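Local coordinates for protein D-glycero-D-manno-heptose 1-phosphate kinase (Bacteroides thetaiotaomicron, PDB 3K85) that probably phosphorylates a heptose phosphate at the expense of ATP, as a GHMP-type sugar kinase, at residues Tyr171-Gln176 and Ile181-Lys186; Asp282-Ala287 and Ile303-Glu308. All blocks are in the same frame, centred on the assembly; numbering follows the deposited sequence.

Interaction 1: residues Tyr171-Gln176 and Ile181-Lys186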
ATOM      1  N   TYR A 171      -7.734   0.507  -1.406  1.00 22.27           N
ATOM      2  CA  TYR A 171      -8.539  -0.479  -2.125  1.00 23.02           C
ATOM      3  C   TYR A 171      -9.223  -1.147  -0.949  1.00 21.72           C
ATOM      4  O   TYR A 171      -8.596  -1.889  -0.192  1.00 21.57           O
ATOM      5  CB  TYR A 171      -7.656  -1.473  -2.858  1.00 24.11           C
ATOM      6  CG  TYR A 171      -8.397  -2.538  -3.640  1.00 27.02           C
ATOM      7  CD1 TYR A 171      -8.964  -2.250  -4.877  1.00 28.90           C
ATOM      8  CD2 TYR A 171      -8.465  -3.856  -3.175  1.00 27.37           C
ATOM      9  CE1 TYR A 171      -9.575  -3.243  -5.643  1.00 29.17           C
ATOM     10  CE2 TYR A 171      -9.073  -4.853  -3.929  1.00 29.73           C
ATOM     11  CZ  TYR A 171      -9.626  -4.535  -5.164  1.00 30.74           C
ATOM     12  OH  TYR A 171     -10.238  -5.502  -5.921  1.00 32.57           O
HETATM   13  N   MSE A 172     -10.501  -0.847  -0.778  1.00 24.05           N
HETATM   14  CA  MSE A 172     -11.269  -1.361   0.343  1.00 25.44           C
HETATM   15  C   MSE A 172     -12.176  -2.516  -0.022  1.00 27.25           C
HETATM   16  O   MSE A 172     -12.827  -2.518  -1.074  1.00 25.94           O
HETATM   17  CB  MSE A 172     -12.108  -0.236   0.946  1.00 27.92           C
HETATM   18  CG  MSE A 172     -11.373   1.094   0.999  1.00 32.66           C
HETATM   19 SE   MSE A 172     -12.349   2.517   1.871  1.00 42.17          SE
HETATM   20  CE  MSE A 172     -10.862   3.315   2.863  1.00 37.18           C
ATOM     21  N   GLU A 173     -12.211  -3.503   0.863  1.00 27.49           N
ATOM     22  CA  GLU A 173     -13.048  -4.672   0.667  1.00 29.81           C
ATOM     23  C   GLU A 173     -14.140  -4.609   1.717  1.00 29.46           C
ATOM     24  O   GLU A 173     -13.870  -4.714   2.909  1.00 27.85           O
ATOM     25  CB  GLU A 173     -12.213  -5.946   0.824  1.00 30.67           C
ATOM     26  CG  GLU A 173     -11.280  -6.197  -0.352  1.00 35.37           C
ATOM     27  CD  GLU A 173     -10.291  -7.331  -0.108  1.00 39.77           C
ATOM     28  OE1 GLU A 173      -9.249  -7.093   0.542  1.00 39.70           O
ATOM     29  OE2 GLU A 173     -10.558  -8.469  -0.564  1.00 43.66           O
ATOM     30  N   PHE A 174     -15.365  -4.378   1.265  1.00 31.08           N
ATOM     31  CA  PHE A 174     -16.518  -4.313   2.149  1.00 34.00           C
ATOM     32  C   PHE A 174     -17.181  -5.661   1.959  1.00 37.58           C
ATOM     33  O   PHE A 174     -18.080  -5.841   1.128  1.00 35.52           O
ATOM     34  CB  PHE A 174     -17.432  -3.167   1.729  1.00 33.04           C
ATOM     35  CG  PHE A 174     -16.809  -1.812   1.921  1.00 32.06           C
ATOM     36  CD1 PHE A 174     -16.707  -1.257   3.194  1.00 28.67           C
ATOM     37  CD2 PHE A 174     -16.268  -1.119   0.841  1.00 30.34           C
ATOM     38  CE1 PHE A 174     -16.076  -0.033   3.394  1.00 29.34           C
ATOM     39  CE2 PHE A 174     -15.631   0.109   1.028  1.00 30.32           C
ATOM     40  CZ  PHE A 174     -15.535   0.652   2.308  1.00 29.14           C
ATOM     41  N   LEU A 175     -16.682  -6.613   2.734  1.00 41.37           N
ATOM     42  CA  LEU A 175     -17.117  -7.993   2.690  1.00 46.62           C
ATOM     43  C   LEU A 175     -18.529  -8.238   3.197  1.00 50.96           C
ATOM     44  O   LEU A 175     -19.143  -7.380   3.837  1.00 51.89           O
ATOM     45  CB  LEU A 175     -16.118  -8.840   3.477  1.00 45.52           C
ATOM     46  CG  LEU A 175     -14.680  -8.618   2.990  1.00 45.92           C
ATOM     47  CD1 LEU A 175     -13.681  -9.205   3.973  1.00 44.67           C
ATOM     48  CD2 LEU A 175     -14.520  -9.229   1.607  1.00 44.99           C
ATOM     49  N   GLN A 176     -19.041  -9.423   2.874  1.00 55.01           N
ATOM     50  CA  GLN A 176     -20.368  -9.847   3.297  1.00 57.43           C
ATOM     51  C   GLN A 176     -20.291  -9.933   4.819  1.00 58.73           C
ATOM     52  O   GLN A 176     -19.193 -10.055   5.370  1.00 58.98           O
ATOM     53  CB  GLN A 176     -20.668 -11.218   2.689  1.00 57.85           C
ATOM     54  CG  GLN A 176     -20.597 -11.225   1.164  1.00 58.59           C
ATOM     55  CD  GLN A 176     -20.277 -12.593   0.586  1.00 58.17           C
ATOM     56  OE1 GLN A 176     -19.154 -13.086   0.711  1.00 57.91           O
ATOM     57  NE2 GLN A 176     -21.267 -13.214  -0.047  1.00 57.89           N
ATOM     58  N   ILE A 181     -11.898  -4.529   5.020  1.00 33.48           N
ATOM     59  CA  ILE A 181     -10.451  -4.612   4.914  1.00 29.85           C
ATOM     60  C   ILE A 181      -9.948  -3.447   4.085  1.00 27.17           C
ATOM     61  O   ILE A 181     -10.407  -3.224   2.969  1.00 25.86           O
ATOM     62  CB  ILE A 181      -9.986  -5.917   4.219  1.00 30.56           C
ATOM     63  CG1 ILE A 181     -10.672  -7.130   4.855  1.00 33.38           C
ATOM     64  CG2 ILE A 181      -8.479  -6.052   4.329  1.00 27.60           C
ATOM     65  CD1 ILE A 181     -10.558  -7.175   6.370  1.00 37.39           C
ATOM     66  N   VAL A 182      -9.011  -2.694   4.636  1.00 26.16           N
ATOM     67  CA  VAL A 182      -8.438  -1.572   3.905  1.00 26.29           C
ATOM     68  C   VAL A 182      -7.011  -1.923   3.479  1.00 25.05           C
ATOM     69  O   VAL A 182      -6.146  -2.164   4.321  1.00 26.04           O
ATOM     70  CB  VAL A 182      -8.407  -0.295   4.767  1.00 24.85           C
ATOM     71  CG1 VAL A 182      -7.790   0.854   3.984  1.00 23.50           C
ATOM     72  CG2 VAL A 182      -9.812   0.054   5.211  1.00 26.67           C
ATOM     73  N   ASN A 183      -6.786  -2.001   2.173  1.00 24.31           N
ATOM     74  CA  ASN A 183      -5.458  -2.285   1.644  1.00 23.82           C
ATOM     75  C   ASN A 183      -4.837  -0.925   1.321  1.00 23.48           C
ATOM     76  O   ASN A 183      -5.094  -0.357   0.259  1.00 23.75           O
ATOM     77  CB  ASN A 183      -5.562  -3.135   0.371  1.00 20.07           C
ATOM     78  CG  ASN A 183      -6.135  -4.512   0.639  1.00 19.81           C
ATOM     79  OD1 ASN A 183      -5.433  -5.411   1.086  1.00 16.90           O
ATOM     80  ND2 ASN A 183      -7.431  -4.677   0.379  1.00 20.04           N
ATOM     81  N   PRO A 184      -4.035  -0.371   2.248  1.00 24.59           N
ATOM     82  CA  PRO A 184      -3.393   0.935   2.025  1.00 23.11           C
ATOM     83  C   PRO A 184      -2.356   0.775   0.930  1.00 23.67           C
ATOM     84  O   PRO A 184      -1.349   0.105   1.139  1.00 23.29           O
ATOM     85  CB  PRO A 184      -2.732   1.243   3.373  1.00 22.18           C
ATOM     86  CG  PRO A 184      -3.471   0.366   4.362  1.00 25.66           C
ATOM     87  CD  PRO A 184      -3.693  -0.902   3.579  1.00 24.06           C
ATOM     88  N   LEU A 185      -2.579   1.382  -0.228  1.00 25.11           N
ATOM     89  CA  LEU A 185      -1.631   1.242  -1.334  1.00 27.65           C
ATOM     90  C   LEU A 185      -0.544   2.316  -1.439  1.00 29.46           C
ATOM     91  O   LEU A 185      -0.851   3.507  -1.458  1.00 31.56           O
ATOM     92  CB  LEU A 185      -2.384   1.206  -2.670  1.00 27.47           C
ATOM     93  CG  LEU A 185      -3.501   0.189  -2.913  1.00 28.68           C
ATOM     94  CD1 LEU A 185      -4.106   0.455  -4.296  1.00 28.91           C
ATOM     95  CD2 LEU A 185      -2.957  -1.229  -2.835  1.00 29.06           C
ATOM     96  N   LYS A 186       0.721   1.899  -1.513  1.00 30.31           N
ATOM     97  CA  LYS A 186       1.814   2.852  -1.697  1.00 31.65           C
ATOM     98  C   LYS A 186       1.756   3.232  -3.170  1.00 31.21           C
ATOM     99  O   LYS A 186       1.830   2.365  -4.030  1.00 33.00           O
ATOM    100  CB  LYS A 186       3.192   2.223  -1.445  1.00 32.83           C
ATOM    101  CG  LYS A 186       3.547   1.940  -0.008  1.00 34.72           C
ATOM    102  CD  LYS A 186       5.065   1.839   0.185  1.00 36.31           C
ATOM    103  CE  LYS A 186       5.707   0.857  -0.783  1.00 38.18           C
ATOM    104  NZ  LYS A 186       7.108   0.559  -0.412  1.00 36.09           N
TER
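I181 pairs with E173 in an antiparallel hydrogen-bonded pair: its N gives a bond to E173 O at 2.9 Å, and its O takes one from E173 N, nearly straight at 170°. From the same side of the hairpin I181 CG1 meets L175 CD1 at 3.8 Å, the two side chains passing at a slant. V182, in the non-hydrogen-bonded pair, turns to the other face and lies alongside M172, with V182 CG1 4.1 Å from M172 CE. N183 N gives to Y171 O and N183 O takes from Y171 N, which pairs these two residues. With CG anti to its carbonyl carbon (chi1 -65°), N183 also brings ND2 to Y171 O at 3.1 Å, so that N and ND2 grip this oxygen from opposite faces of its plane. N183 ND2 meets E173 OE1 at 3.0 Å, on the anti side and 31° out of the carboxylate plane. A leucine here would probably leave Y171 O with only the backbone donor of these two, and K243 of the second subunit without its amide oxygen. L185 CD1 then packs against Y171 CB. The chemistry implies an amide fixed in rotation, ND2 by Y171 O and E173 OE1, OD1 by K243 of the second subunit.

Interaction 2: residues Asp282-Ala287 and Ile303-Glu308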
ATOM      1  N   ASP A 282     -25.302  18.474 -18.899  1.00 83.59           N
ATOM      2  CA  ASP A 282     -24.152  17.776 -19.456  1.00 81.39           C
ATOM      3  C   ASP A 282     -23.401  18.733 -20.371  1.00 80.57           C
ATOM      4  O   ASP A 282     -22.651  18.309 -21.254  1.00 80.27           O
ATOM      5  CB  ASP A 282     -24.602  16.547 -20.251  1.00 81.50           C
ATOM      6  CG  ASP A 282     -25.067  16.897 -21.657  1.00 81.61           C
ATOM      7  OD1 ASP A 282     -25.994  17.725 -21.799  1.00 80.87           O
ATOM      8  OD2 ASP A 282     -24.499  16.341 -22.622  1.00 81.02           O
ATOM      9  N   VAL A 283     -23.620  20.031 -20.167  1.00 79.35           N
ATOM     10  CA  VAL A 283     -22.947  21.047 -20.969  1.00 77.50           C
ATOM     11  C   VAL A 283     -21.447  20.813 -20.781  1.00 76.34           C
ATOM     12  O   VAL A 283     -20.654  20.969 -21.714  1.00 76.01           O
ATOM     13  CB  VAL A 283     -23.333  22.501 -20.505  1.00 76.77           C
ATOM     14  CG1 VAL A 283     -22.781  22.789 -19.115  1.00 76.38           C
ATOM     15  CG2 VAL A 283     -22.818  23.531 -21.498  1.00 75.74           C
ATOM     16  N   ALA A 284     -21.084  20.401 -19.568  1.00 74.65           N
ATOM     17  CA  ALA A 284     -19.699  20.138 -19.202  1.00 72.64           C
ATOM     18  C   ALA A 284     -19.046  19.064 -20.067  1.00 71.71           C
ATOM     19  O   ALA A 284     -18.036  19.328 -20.724  1.00 71.92           O
ATOM     20  CB  ALA A 284     -19.618  19.747 -17.732  1.00 71.71           C
ATOM     21  N   THR A 285     -19.611  17.859 -20.072  1.00 70.00           N
ATOM     22  CA  THR A 285     -19.040  16.774 -20.868  1.00 69.03           C
ATOM     23  C   THR A 285     -18.977  17.161 -22.348  1.00 68.65           C
ATOM     24  O   THR A 285     -18.260  16.536 -23.131  1.00 68.77           O
ATOM     25  CB  THR A 285     -19.846  15.451 -20.692  1.00 69.04           C
ATOM     26  OG1 THR A 285     -19.840  15.062 -19.311  1.00 68.95           O
ATOM     27  CG2 THR A 285     -19.227  14.322 -21.516  1.00 68.19           C
ATOM     28  N   GLY A 286     -19.722  18.204 -22.719  1.00 68.74           N
ATOM     29  CA  GLY A 286     -19.723  18.673 -24.095  1.00 68.06           C
ATOM     30  C   GLY A 286     -18.318  19.026 -24.558  1.00 68.37           C
ATOM     31  O   GLY A 286     -17.967  18.806 -25.719  1.00 68.45           O
ATOM     32  N   ALA A 287     -17.517  19.578 -23.648  1.00 68.15           N
ATOM     33  CA  ALA A 287     -16.134  19.942 -23.943  1.00 67.83           C
ATOM     34  C   ALA A 287     -15.258  18.682 -23.908  1.00 68.29           C
ATOM     35  O   ALA A 287     -14.919  18.178 -22.834  1.00 67.59           O
ATOM     36  CB  ALA A 287     -15.639  20.955 -22.926  1.00 67.15           C
ATOM     37  N   ILE A 303     -18.228  16.781 -11.765  1.00 72.40           N
ATOM     38  CA  ILE A 303     -17.761  15.874 -12.804  1.00 70.04           C
ATOM     39  C   ILE A 303     -16.249  15.700 -12.723  1.00 69.32           C
ATOM     40  O   ILE A 303     -15.505  16.672 -12.565  1.00 68.56           O
ATOM     41  CB  ILE A 303     -18.093  16.376 -14.231  1.00 69.62           C
ATOM     42  CG1 ILE A 303     -19.539  16.857 -14.316  1.00 69.14           C
ATOM     43  CG2 ILE A 303     -17.882  15.253 -15.228  1.00 68.62           C
ATOM     44  CD1 ILE A 303     -19.738  18.254 -13.791  1.00 70.26           C
HETATM   45  N   MSE A 304     -15.801  14.454 -12.827  1.00 67.77           N
HETATM   46  CA  MSE A 304     -14.382  14.147 -12.789  1.00 65.21           C
HETATM   47  C   MSE A 304     -13.973  13.822 -14.217  1.00 60.98           C
HETATM   48  O   MSE A 304     -14.479  12.874 -14.814  1.00 59.82           O
HETATM   49  CB  MSE A 304     -14.128  12.950 -11.876  1.00 69.51           C
HETATM   50  CG  MSE A 304     -12.664  12.589 -11.700  1.00 75.45           C
HETATM   51 SE   MSE A 304     -12.440  11.107 -10.469  1.00 85.53          SE
HETATM   52  CE  MSE A 304     -12.583   9.650 -11.735  1.00 81.08           C
ATOM     53  N   PHE A 305     -13.070  14.622 -14.768  1.00 56.66           N
ATOM     54  CA  PHE A 305     -12.605  14.416 -16.134  1.00 53.31           C
ATOM     55  C   PHE A 305     -11.159  13.935 -16.195  1.00 51.04           C
ATOM     56  O   PHE A 305     -10.303  14.410 -15.452  1.00 50.33           O
ATOM     57  CB  PHE A 305     -12.722  15.717 -16.929  1.00 52.55           C
ATOM     58  CG  PHE A 305     -14.123  16.072 -17.324  1.00 51.43           C
ATOM     59  CD1 PHE A 305     -14.814  15.297 -18.250  1.00 52.02           C
ATOM     60  CD2 PHE A 305     -14.742  17.203 -16.800  1.00 51.34           C
ATOM     61  CE1 PHE A 305     -16.107  15.648 -18.654  1.00 52.07           C
ATOM     62  CE2 PHE A 305     -16.033  17.562 -17.196  1.00 51.70           C
ATOM     63  CZ  PHE A 305     -16.716  16.783 -18.125  1.00 50.44           C
ATOM     64  N   VAL A 306     -10.895  12.991 -17.090  1.00 49.15           N
ATOM     65  CA  VAL A 306      -9.553  12.460 -17.281  1.00 48.71           C
ATOM     66  C   VAL A 306      -9.073  12.906 -18.664  1.00 48.29           C
ATOM     67  O   VAL A 306      -9.632  12.499 -19.678  1.00 48.77           O
ATOM     68  CB  VAL A 306      -9.543  10.914 -17.200  1.00 48.78           C
ATOM     69  CG1 VAL A 306      -8.203  10.362 -17.678  1.00 46.47           C
ATOM     70  CG2 VAL A 306      -9.812  10.473 -15.765  1.00 48.12           C
ATOM     71  N   VAL A 307      -8.037  13.738 -18.699  1.00 46.63           N
ATOM     72  CA  VAL A 307      -7.518  14.247 -19.963  1.00 45.91           C
ATOM     73  C   VAL A 307      -5.997  14.125 -20.120  1.00 46.45           C
ATOM     74  O   VAL A 307      -5.258  14.011 -19.137  1.00 45.04           O
ATOM     75  CB  VAL A 307      -7.924  15.732 -20.143  1.00 44.75           C
ATOM     76  CG1 VAL A 307      -7.309  16.575 -19.037  1.00 45.13           C
ATOM     77  CG2 VAL A 307      -7.505  16.236 -21.509  1.00 43.34           C
ATOM     78  N   GLU A 308      -5.543  14.129 -21.372  1.00 47.21           N
ATOM     79  CA  GLU A 308      -4.120  14.056 -21.685  1.00 48.25           C
ATOM     80  C   GLU A 308      -3.517  15.309 -21.072  1.00 46.65           C
ATOM     81  O   GLU A 308      -4.042  16.409 -21.265  1.00 46.57           O
ATOM     82  CB  GLU A 308      -3.910  14.089 -23.198  1.00 51.59           C
ATOM     83  CG  GLU A 308      -3.155  12.912 -23.775  1.00 56.18           C
ATOM     84  CD  GLU A 308      -3.149  12.941 -25.293  1.00 59.64           C
ATOM     85  OE1 GLU A 308      -4.250  12.929 -25.884  1.00 63.60           O
ATOM     86  OE2 GLU A 308      -2.055  12.981 -25.897  1.00 61.77           O
TER
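F305 touches the 282-287 segment with the far end of its ring, and tracing its side chain outward shows where the contact begins. CB leaves the strand toward the segment that holds A284 and T285. CG stands anti to the carbonyl carbon and beside the backbone N (chi1 -75°), a torsion that sends the ring toward the loop. Over one face of the ring lies I303 CG2, 3.4 Å above the plane of the F305 ring and displaced toward the rim; I303 is two residues back on the same strand. Further out, F305 CE1 meets T285 at two points, OG1 and CA, each at 3.8 Å. The tip makes the closest approach of the contact, with F305 CZ 3.6 Å from T285 CA, which sits at the ring edge near its plane. T285 N lies almost as near, 3.7 Å from F305 CZ. A284 adds its carbonyl carbon, with A284 C 3.8 Å from F305 CZ, and its methyl, with A284 CB 4.2 Å from F305 CZ. A second apolar touch is made beside it by A284 CB, 4.2 Å from I303 CD1. The evidence is thus of van der Waals contact, with a backbone turn set against an aromatic edge. Residues 283-286 have helical backbone angles without the regular bonds, and the segment buries only 165 Å² with the strand. Strand 303-306 is central in an antiparallel three-stranded sheet, between 199-202 and 291-294. L319 of helix 309-320 touches both A284 and F305, and Y202 of strand 199-202 touches A284 and I303, while M304 and V306 pack against helix 251-264.

How the interactions relate
Interaction 1 closes before interaction 2 opens along the chain, and the two do not touch: their centres are 29 Å apart and their nearest atoms about 14 Å apart. They belong to different sheets. The 171-176/181-186 hairpin is part of the large mixed sheet and meets the second subunit, whereas 282-287/303-308 belongs to the C-terminal GHMP kinase region, and no other chain of the assembly touches its two segments. The bonding differs as well, since six hydrogen bonds cross interaction 1 while interaction 2 rests on apolar and van der Waals contacts. Neither geometry identifies a nucleotide or sugar site, so no direct catalytic part is assigned to either.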